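Long-range contacts in malonyl-CoA decarboxylase (Rhodopseudomonas palustris, PDB 4KSA), which probably catalyses the decarboxylation of malonyl-CoA to acetyl-CoA and carbon dioxide: residues A[18-23]-A[224-228]; A[91-96]-A[110-115]; A[193-197]-A[266-272]; A[307-312]-A[405-409]. All blocks are in the same frame, centred on the assembly; numbering follows the deposited sequence.

In the fold
From the N terminus, contact 1 opens at 18-23, on helix 6-22, and closes only at 224-228, a long loop that brings this helix onto the turn between two strands of the mixed sheet. Within that loop, contact 2 opens and closes early, joining helices 89-101 and 105-115 into a hairpin. Contact 3 opens at 193-197, before contact 1 has closed, and closes at 266-272, so the two cross; they also touch in space. It ties the chain after helix 184-193 to strand 262-270. Contact 4 follows in series, from 307-312 to 405-409, and joins helices 311-320 and 401-407 on the other side of the chain's centre from contact 1.

Contact 1 of 4, residues A[18-23]-A[224-228]; sequences LTERGR and LVDEP
D226 OD1 has two donors: R23 NE bonds to it across the contact at 3.2 Å, and N185 of helix 184-193 adds a weak bond. The R23 bond is nearly straight, with an N-H...O angle of 163°. It meets the syn lone pair of OD1, and the oxygen lies close to the guanidinium plane. Beside it, R23 NH2 makes a weak second bond to D226 OD2 at 3.4 Å. The two flat groups are turned 40° apart, so this salt bridge pairs two nitrogens with two oxygens without being coplanar. R23 places its CG beside the backbone N (chi1 -79°) and runs on extended, which carries the guanidinium from the end of helix 6-22 across to the carboxylate.

Beside the salt bridge, methyl groups carry the rest of the contact. V225 points at the helix, and its CG2 lies 3.4 Å from L18 O. Its other methyl, CG1, meets T19 CG2 at 4.0 Å, the two side chains running at a slant to each other. T19 CG2 also approaches D226 OD2, while T19 OG1 turns back to F15 O in its own helix. V225 and D226 are the two central residues of a type II turn from L224 to E227, and D226 takes the positive phi that such a turn asks of its third residue.

The turn connects antiparallel strands 214-220 and 230-237. D226 also packs on I186 of helix 184-193, while on the helix 6-22 side L18 and R21 touch V174 and G171 of the second subunit.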
# COMPACT_ATOMS: atom_id res chain seq x y z
N LEU A 18 -1.31 4.50 10.34
CA LEU A 18 -1.59 5.63 11.23
C LEU A 18 -2.68 6.53 10.64
O LEU A 18 -3.21 7.41 11.34
CB LEU A 18 -0.32 6.46 11.45
CG LEU A 18 0.98 5.72 11.78
CD1 LEU A 18 2.18 6.69 11.77
CD2 LEU A 18 0.83 5.02 13.12
N THR A 19 -2.99 6.34 9.37
CA THR A 19 -4.01 7.14 8.72
C THR A 19 -5.36 6.52 8.96
O THR A 19 -6.28 7.19 9.42
CB THR A 19 -3.76 7.26 7.20
OG1 THR A 19 -2.42 7.71 6.96
CG2 THR A 19 -4.74 8.28 6.57
N GLU A 20 -5.50 5.23 8.64
CA GLU A 20 -6.78 4.58 8.87
C GLU A 20 -7.08 4.57 10.37
O GLU A 20 -8.23 4.73 10.77
CB GLU A 20 -6.81 3.16 8.29
CG GLU A 20 -5.50 2.44 8.29
CD GLU A 20 -5.62 1.06 7.67
OE1 GLU A 20 -6.37 0.23 8.24
OE2 GLU A 20 -4.99 0.81 6.62
N ARG A 21 -6.04 4.40 11.19
CA ARG A 21 -6.24 4.42 12.63
C ARG A 21 -6.85 5.78 12.98
O ARG A 21 -7.82 5.87 13.75
CB ARG A 21 -4.90 4.27 13.36
CG ARG A 21 -4.96 4.57 14.86
CD ARG A 21 -3.57 4.49 15.48
NE ARG A 21 -2.96 3.19 15.22
CZ ARG A 21 -1.67 2.91 15.42
NH1 ARG A 21 -0.84 3.84 15.88
NH2 ARG A 21 -1.22 1.69 15.14
N GLY A 22 -6.28 6.84 12.40
CA GLY A 22 -6.75 8.19 12.63
C GLY A 22 -8.02 8.54 11.89
O GLY A 22 -8.58 9.62 12.07
N ARG A 23 -8.47 7.63 11.03
CA ARG A 23 -9.69 7.84 10.27
C ARG A 23 -10.85 7.17 11.00
O ARG A 23 -10.69 6.66 12.11
CB ARG A 23 -9.54 7.25 8.86
CG ARG A 23 -8.76 8.12 7.88
CD ARG A 23 -8.59 7.44 6.54
NE ARG A 23 -8.02 8.32 5.52
CZ ARG A 23 -7.74 7.95 4.27
NH1 ARG A 23 -7.98 6.70 3.88
NH2 ARG A 23 -7.23 8.83 3.41
N LEU A 224 -0.77 15.27 11.81
CA LEU A 224 -2.09 15.80 11.50
C LEU A 224 -2.59 15.07 10.27
O LEU A 224 -2.51 15.56 9.15
CB LEU A 224 -2.02 17.29 11.21
CG LEU A 224 -1.66 18.17 12.40
CD1 LEU A 224 -1.61 19.61 11.94
CD2 LEU A 224 -2.69 17.98 13.52
N VAL A 225 -3.11 13.88 10.53
CA VAL A 225 -3.64 13.00 9.51
C VAL A 225 -4.66 13.66 8.58
O VAL A 225 -5.54 14.38 9.03
CB VAL A 225 -4.28 11.75 10.16
CG1 VAL A 225 -5.38 11.19 9.27
CG2 VAL A 225 -3.17 10.70 10.40
N ASP A 226 -4.51 13.39 7.28
CA ASP A 226 -5.37 13.90 6.24
C ASP A 226 -5.36 15.40 6.13
O ASP A 226 -6.21 15.97 5.47
CB ASP A 226 -6.82 13.43 6.46
CG ASP A 226 -7.02 11.97 6.05
OD1 ASP A 226 -8.05 11.37 6.46
OD2 ASP A 226 -6.17 11.43 5.32
N GLU A 227 -4.40 16.06 6.75
CA GLU A 227 -4.40 17.50 6.72
C GLU A 227 -3.27 18.14 5.89
O GLU A 227 -2.08 17.99 6.20
CB GLU A 227 -4.36 18.00 8.17
CG GLU A 227 -4.77 19.45 8.34
CD GLU A 227 -6.21 19.69 7.96
OE1 GLU A 227 -7.11 19.24 8.71
OE2 GLU A 227 -6.45 20.34 6.92
N PRO A 228 -3.64 18.84 4.79
CA PRO A 228 -2.61 19.49 3.96
C PRO A 228 -2.06 20.76 4.65
O PRO A 228 -2.75 21.77 4.74
CB PRO A 228 -3.35 19.77 2.65
CG PRO A 228 -4.73 20.04 3.10
CD PRO A 228 -4.97 18.97 4.17

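Contact 2 of 4, residues A[91-96]-A[110-115]; sequences ELNTAI and ELLRAA
L92 and A114, whose CA atoms are 4.8 Å apart, mark one of the two places where helices 91-96 and 110-115 come nearest; A95 and L111 mark the other. The two axes run almost antiparallel, at 160°, and approach to 8.6 Å. Such close backbones depend on small residues in the middle: A95 and A114 point at each other, their CB atoms 3.9 Å apart. L92 reaches past this pair. With CG anti to its backbone N (chi1 -177°), it brings CD1 to 3.5 Å from A114 CB and 4.0 Å from A115 CB. The same methyl meets L111 CD2, which in turn lies against I96 CD1, the side chains of I96 and L111 passing obliquely. At the opposite margin A95 CB is covered by the aliphatic part of E110, whose CG comes within 3.7 Å before the chain bends at chi2.

The helices form an antiparallel hairpin in the N-terminal family region. I96 packs on L111 of the second subunit, and A115 on L112 of that subunit, which extends the apolar surface across the interface.

No hydrogen bond joins the two segments. E91, E110 and R113 collect along one exposed margin without charge contact, E91 OE1 being 6.7 Å from E110 OE1. Cohesion across this pair of helices therefore rests on methyl and methylene packing, and the carboxylates keep to its solvent side.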
# COMPACT_ATOMS: atom_id res chain seq x y z
N GLU A 91 11.69 26.45 43.85
CA GLU A 91 12.78 25.55 43.54
C GLU A 91 13.69 26.07 42.45
O GLU A 91 14.88 25.80 42.45
CB GLU A 91 12.24 24.16 43.21
CG GLU A 91 11.15 24.12 42.20
CD GLU A 91 10.29 22.89 42.38
OE1 GLU A 91 9.69 22.39 41.40
OE2 GLU A 91 10.23 22.43 43.54
N LEU A 92 13.16 26.83 41.52
CA LEU A 92 14.03 27.37 40.50
C LEU A 92 15.12 28.19 41.22
O LEU A 92 16.32 28.01 40.96
CB LEU A 92 13.25 28.24 39.52
CG LEU A 92 14.11 28.78 38.37
CD1 LEU A 92 14.82 27.63 37.67
CD2 LEU A 92 13.25 29.56 37.39
N ASN A 93 14.73 29.07 42.13
CA ASN A 93 15.71 29.87 42.85
C ASN A 93 16.65 28.99 43.67
O ASN A 93 17.85 29.25 43.76
CB ASN A 93 15.03 30.91 43.75
CG ASN A 93 14.94 32.28 43.08
OD1 ASN A 93 15.97 32.87 42.71
ND2 ASN A 93 13.71 32.78 42.90
N THR A 94 16.09 27.95 44.28
CA THR A 94 16.87 27.01 45.06
C THR A 94 17.99 26.48 44.16
O THR A 94 19.16 26.50 44.53
CB THR A 94 16.01 25.80 45.48
OG1 THR A 94 14.83 26.27 46.13
CG2 THR A 94 16.78 24.89 46.40
N ALA A 95 17.60 26.03 42.97
CA ALA A 95 18.54 25.47 42.01
C ALA A 95 19.52 26.50 41.51
O ALA A 95 20.65 26.15 41.13
CB ALA A 95 17.79 24.85 40.85
N ILE A 96 19.11 27.77 41.48
CA ILE A 96 20.01 28.83 41.02
C ILE A 96 21.09 29.03 42.07
O ILE A 96 22.27 29.24 41.74
CB ILE A 96 19.28 30.19 40.83
CG1 ILE A 96 18.31 30.11 39.65
CG2 ILE A 96 20.30 31.30 40.54
CD1 ILE A 96 19.01 30.12 38.30
N GLU A 110 19.72 20.04 37.36
CA GLU A 110 18.55 20.43 38.14
C GLU A 110 18.03 21.80 37.73
O GLU A 110 16.83 22.05 37.70
CB GLU A 110 18.91 20.42 39.63
CG GLU A 110 17.91 21.12 40.52
CD GLU A 110 16.57 20.44 40.53
OE1 GLU A 110 15.85 20.53 39.51
OE2 GLU A 110 16.23 19.81 41.55
N LEU A 111 18.96 22.71 37.42
CA LEU A 111 18.58 24.04 36.97
C LEU A 111 17.68 23.88 35.73
O LEU A 111 16.59 24.46 35.66
CB LEU A 111 19.82 24.83 36.59
CG LEU A 111 19.98 26.21 37.22
CD1 LEU A 111 21.20 26.85 36.58
CD2 LEU A 111 18.74 27.05 37.00
N LEU A 112 18.15 23.09 34.77
CA LEU A 112 17.41 22.81 33.54
C LEU A 112 16.06 22.20 33.88
O LEU A 112 15.06 22.51 33.26
CB LEU A 112 18.22 21.86 32.65
CG LEU A 112 17.57 21.17 31.43
CD1 LEU A 112 17.08 22.20 30.43
CD2 LEU A 112 18.59 20.23 30.78
N ARG A 113 16.02 21.32 34.87
CA ARG A 113 14.77 20.71 35.28
C ARG A 113 13.88 21.80 35.91
O ARG A 113 12.71 21.94 35.57
CB ARG A 113 15.08 19.59 36.29
CG ARG A 113 13.95 19.18 37.23
CD ARG A 113 12.93 18.33 36.53
NE ARG A 113 11.82 17.95 37.41
CZ ARG A 113 10.77 17.22 37.01
NH1 ARG A 113 10.71 16.79 35.75
NH2 ARG A 113 9.79 16.93 37.86
N ALA A 114 14.48 22.58 36.80
CA ALA A 114 13.78 23.65 37.50
C ALA A 114 13.20 24.74 36.60
O ALA A 114 12.14 25.29 36.90
CB ALA A 114 14.72 24.28 38.52
N ALA A 115 13.87 25.05 35.49
CA ALA A 115 13.39 26.11 34.63
C ALA A 115 12.22 25.76 33.73
O ALA A 115 11.49 26.64 33.30
CB ALA A 115 14.53 26.64 33.80

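Contact 3 of 4, residues A[193-197]-A[266-272]; sequences YEQVH and YSISNTQ
T271 CB sits over one face of the Y193 ring, 3.9 Å from its centroid and 28° off the normal, a CH-pi contact in which the two side chains cross at about a right angle. T271 CG2 adds a second touch, 3.5 Å from Y193 CD1. Two residues on, Q195 lays its methylenes on the two serines: CB lies 3.7 Å from S267 OG, and CG 3.7 Å from S269 CB. A bend at chi2 (-52°) turns the Q195 amide back, and NE2 donates to Y193 O at 2.6 Å from well above the carbonyl plane. V196 presents both methyls to the edge of the Y266 ring. H197 NE2 and Y266 OH are modelled as hydrogen-bonded at a doubtfully short distance, at the edge of each ring and near its plane.

The residues 193-197 thus leave helix 184-193 and run across one side of strand 262-270, in the mixed sheet of a region whose sequence family belongs to the acetyltransferase clan. Outward from this layer, Y193 OH bonds to E227 OE2 and T271 OG1 to P228 O, both in the chain leading into strand 230-237. With an alanine in place of Y193, T271 would probably lose the ring it rests on, and E227 OE2 its hydroxyl partner. S267 OG is held by E233 of strand 230-237, and S269 OG more weakly by F231 O; R208 of helix 202-209 touches both H197 and Y266.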
# COMPACT_ATOMS: atom_id res chain seq x y z
N TYR A 193 -9.47 25.99 2.11
CA TYR A 193 -8.12 26.57 2.11
C TYR A 193 -7.71 27.21 0.76
O TYR A 193 -6.62 27.78 0.65
CB TYR A 193 -7.07 25.49 2.43
CG TYR A 193 -7.28 24.68 3.69
CD1 TYR A 193 -6.55 23.51 3.89
CD2 TYR A 193 -8.19 25.07 4.67
CE1 TYR A 193 -6.71 22.74 5.04
CE2 TYR A 193 -8.37 24.31 5.82
CZ TYR A 193 -7.63 23.15 6.00
OH TYR A 193 -7.79 22.39 7.14
N GLU A 194 -8.56 27.10 -0.26
CA GLU A 194 -8.23 27.66 -1.57
C GLU A 194 -8.00 29.16 -1.47
O GLU A 194 -8.84 29.90 -0.94
CB GLU A 194 -9.36 27.36 -2.57
CG GLU A 194 -9.13 27.97 -3.97
CD GLU A 194 -7.89 27.44 -4.67
OE1 GLU A 194 -7.38 28.12 -5.59
OE2 GLU A 194 -7.42 26.33 -4.32
N GLN A 195 -6.85 29.61 -2.00
CA GLN A 195 -6.47 31.03 -1.99
C GLN A 195 -6.93 31.81 -3.22
O GLN A 195 -7.94 32.51 -3.18
CB GLN A 195 -4.95 31.15 -1.85
CG GLN A 195 -4.41 30.53 -0.57
CD GLN A 195 -5.13 31.02 0.67
OE1 GLN A 195 -5.17 32.22 0.94
NE2 GLN A 195 -5.71 30.10 1.42
N VAL A 196 -6.17 31.70 -4.30
CA VAL A 196 -6.51 32.39 -5.54
C VAL A 196 -7.94 32.06 -6.00
O VAL A 196 -8.89 32.75 -5.63
CB VAL A 196 -5.53 32.02 -6.68
CG1 VAL A 196 -4.34 32.97 -6.68
CG2 VAL A 196 -5.07 30.59 -6.50
N HIS A 197 -8.07 31.00 -6.79
CA HIS A 197 -9.37 30.56 -7.33
C HIS A 197 -10.54 30.66 -6.35
O HIS A 197 -10.36 30.60 -5.14
CB HIS A 197 -9.25 29.13 -7.84
CG HIS A 197 -8.17 28.94 -8.86
ND1 HIS A 197 -8.19 29.56 -10.09
CD2 HIS A 197 -7.03 28.21 -8.82
CE1 HIS A 197 -7.11 29.23 -10.77
NE2 HIS A 197 -6.39 28.41 -10.02
N TYR A 266 2.12 29.99 -8.36
CA TYR A 266 1.45 31.27 -8.27
C TYR A 266 0.66 31.40 -6.99
O TYR A 266 -0.04 32.40 -6.77
CB TYR A 266 0.57 31.50 -9.50
CG TYR A 266 -0.61 30.59 -9.62
CD1 TYR A 266 -1.83 30.92 -9.02
CD2 TYR A 266 -0.53 29.40 -10.35
CE1 TYR A 266 -2.94 30.09 -9.13
CE2 TYR A 266 -1.65 28.55 -10.47
CZ TYR A 266 -2.85 28.91 -9.86
OH TYR A 266 -3.94 28.10 -9.98
N SER A 267 0.79 30.39 -6.13
CA SER A 267 0.11 30.36 -4.83
C SER A 267 0.75 29.37 -3.89
O SER A 267 0.86 28.19 -4.22
CB SER A 267 -1.36 29.99 -4.99
OG SER A 267 -2.00 30.06 -3.73
N ILE A 268 1.19 29.83 -2.73
CA ILE A 268 1.79 28.95 -1.74
C ILE A 268 1.19 29.34 -0.41
O ILE A 268 1.33 30.48 0.00
CB ILE A 268 3.30 29.13 -1.65
CG1 ILE A 268 3.94 28.75 -2.97
CG2 ILE A 268 3.85 28.25 -0.54
CD1 ILE A 268 5.42 28.67 -2.89
N SER A 269 0.51 28.41 0.26
CA SER A 269 -0.14 28.75 1.53
C SER A 269 0.02 27.78 2.69
O SER A 269 0.05 26.57 2.49
CB SER A 269 -1.63 28.99 1.30
OG SER A 269 -2.08 28.33 0.13
N ASN A 270 0.16 28.35 3.89
CA ASN A 270 0.27 27.56 5.12
C ASN A 270 -1.16 27.46 5.63
O ASN A 270 -1.75 28.48 5.96
CB ASN A 270 1.11 28.30 6.15
CG ASN A 270 2.32 27.50 6.57
OD1 ASN A 270 3.30 27.41 5.82
ND2 ASN A 270 2.27 26.91 7.77
N THR A 271 -1.71 26.25 5.71
CA THR A 271 -3.11 26.11 6.08
C THR A 271 -3.53 26.11 7.52
O THR A 271 -4.70 26.30 7.82
CB THR A 271 -3.72 24.86 5.45
OG1 THR A 271 -3.33 23.70 6.20
CG2 THR A 271 -3.25 24.72 4.01
N GLN A 272 -2.59 25.89 8.42
CA GLN A 272 -2.94 25.85 9.83
C GLN A 272 -2.40 27.04 10.61
O GLN A 272 -1.21 27.11 10.90
CB GLN A 272 -2.40 24.55 10.46
CG GLN A 272 -2.76 23.28 9.71
CD GLN A 272 -4.25 23.12 9.53
OE1 GLN A 272 -4.75 23.07 8.41
NE2 GLN A 272 -4.97 23.03 10.64

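Contact 4 of 4, residues A[307-312]-A[405-409]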
# COMPACT_ATOMS: atom_id res chain seq x y z
N PRO A 307 3.78 37.64 -4.78
CA PRO A 307 3.27 38.95 -4.37
C PRO A 307 4.38 39.57 -3.53
O PRO A 307 5.37 38.90 -3.23
CB PRO A 307 2.03 38.60 -3.55
CG PRO A 307 2.43 37.35 -2.90
CD PRO A 307 3.09 36.58 -4.02
N VAL A 308 4.23 40.83 -3.16
CA VAL A 308 5.24 41.49 -2.35
C VAL A 308 4.51 42.21 -1.24
O VAL A 308 4.54 43.43 -1.16
CB VAL A 308 6.06 42.52 -3.17
CG1 VAL A 308 7.23 43.03 -2.34
CG2 VAL A 308 6.53 41.89 -4.47
N PRO A 309 3.84 41.44 -0.37
CA PRO A 309 3.10 42.06 0.73
C PRO A 309 4.10 42.81 1.60
O PRO A 309 5.21 42.34 1.82
CB PRO A 309 2.49 40.85 1.43
CG PRO A 309 3.56 39.82 1.29
CD PRO A 309 3.97 39.98 -0.16
N GLY A 310 3.73 43.99 2.06
CA GLY A 310 4.67 44.71 2.89
C GLY A 310 5.57 45.67 2.14
O GLY A 310 6.38 46.34 2.77
N PHE A 311 5.45 45.72 0.81
CA PHE A 311 6.26 46.67 0.03
C PHE A 311 5.59 48.02 0.24
O PHE A 311 6.25 49.01 0.54
CB PHE A 311 6.27 46.35 -1.46
CG PHE A 311 6.93 47.41 -2.31
CD1 PHE A 311 8.27 47.73 -2.14
CD2 PHE A 311 6.20 48.11 -3.29
CE1 PHE A 311 8.88 48.73 -2.92
CE2 PHE A 311 6.80 49.10 -4.07
CZ PHE A 311 8.14 49.41 -3.89
N ALA A 312 4.26 48.04 0.10
CA ALA A 312 3.50 49.27 0.29
C ALA A 312 3.78 49.87 1.66
O ALA A 312 4.06 51.07 1.80
CB ALA A 312 2.02 48.99 0.13
N ARG A 405 -3.01 47.63 -2.57
CA ARG A 405 -2.77 48.08 -1.20
C ARG A 405 -1.57 47.37 -0.61
O ARG A 405 -0.92 47.86 0.32
CB ARG A 405 -4.00 47.81 -0.33
CG ARG A 405 -4.12 46.39 0.20
CD ARG A 405 -5.41 46.20 1.00
NE ARG A 405 -6.60 46.31 0.15
CZ ARG A 405 -7.31 45.27 -0.30
NH1 ARG A 405 -6.95 44.03 0.01
NH2 ARG A 405 -8.37 45.47 -1.07
N GLN A 406 -1.27 46.21 -1.16
CA GLN A 406 -0.17 45.38 -0.71
C GLN A 406 1.20 45.86 -1.20
O GLN A 406 2.15 45.97 -0.42
CB GLN A 406 -0.44 43.96 -1.18
CG GLN A 406 0.24 42.89 -0.38
CD GLN A 406 -0.56 41.60 -0.41
OE1 GLN A 406 -0.84 41.04 -1.47
NE2 GLN A 406 -0.93 41.12 0.77
N SER A 407 1.30 46.16 -2.50
CA SER A 407 2.56 46.59 -3.09
C SER A 407 2.38 47.46 -4.33
O SER A 407 3.24 47.47 -5.20
CB SER A 407 3.38 45.38 -3.49
OG SER A 407 2.65 44.61 -4.44
N HIS A 408 1.26 48.16 -4.42
CA HIS A 408 0.99 49.02 -5.58
C HIS A 408 1.08 48.22 -6.89
O HIS A 408 1.67 48.68 -7.87
CB HIS A 408 1.99 50.19 -5.59
CG HIS A 408 1.93 51.05 -4.36
ND1 HIS A 408 0.80 51.72 -3.96
CD2 HIS A 408 2.88 51.33 -3.43
CE1 HIS A 408 1.04 52.37 -2.84
NE2 HIS A 408 2.29 52.15 -2.49
N GLY A 409 0.48 47.03 -6.89
CA GLY A 409 0.47 46.18 -8.07
C GLY A 409 1.77 45.46 -8.40
O GLY A 409 1.82 44.65 -9.33
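Q406 sends its CG anti to the backbone N (chi1 -156°) and stays extended beyond it, which carries the amide to P309; F311 likewise turns its CG anti and brings its ring beside S407. The flat amide of Q406 meets the proline through NE2, 3.5 Å from P309 CB. The F311 ring is approached at its edge, where S407 O is 3.6 Å from CD2. F311 CB also packs on S407 CB at 3.7 Å, and V308 CB approaches S407 CB at 3.9 Å. S407 CB thus rests against both V308 and F311, while its OG bonds to L410 O. An alanine at Q406 takes away the amide, and the flank of P309 would probably be left without its partner on this side.

The backbone link is the hydrogen bond from A312 N to Q406 O, 3.0 Å long with an N-H...O angle of 156°, the donor tilted 30° from the carbonyl plane. Behind the interface, F311 and V308 both pack against helix 347-367, and P309 rests on helix 378-385.

Residues 308-311 form a type II beta turn, closed by F311 N to V308 O at 3.2 Å. Its third position is G310, whose backbone angles call for glycine, and G310 is also the N-cap residue of helix 311-320. The arrangement is that of a turn leading straight into a helix, with a first-turn N-H of that helix satisfied by a carbonyl near the C-terminal end of helix 401-407.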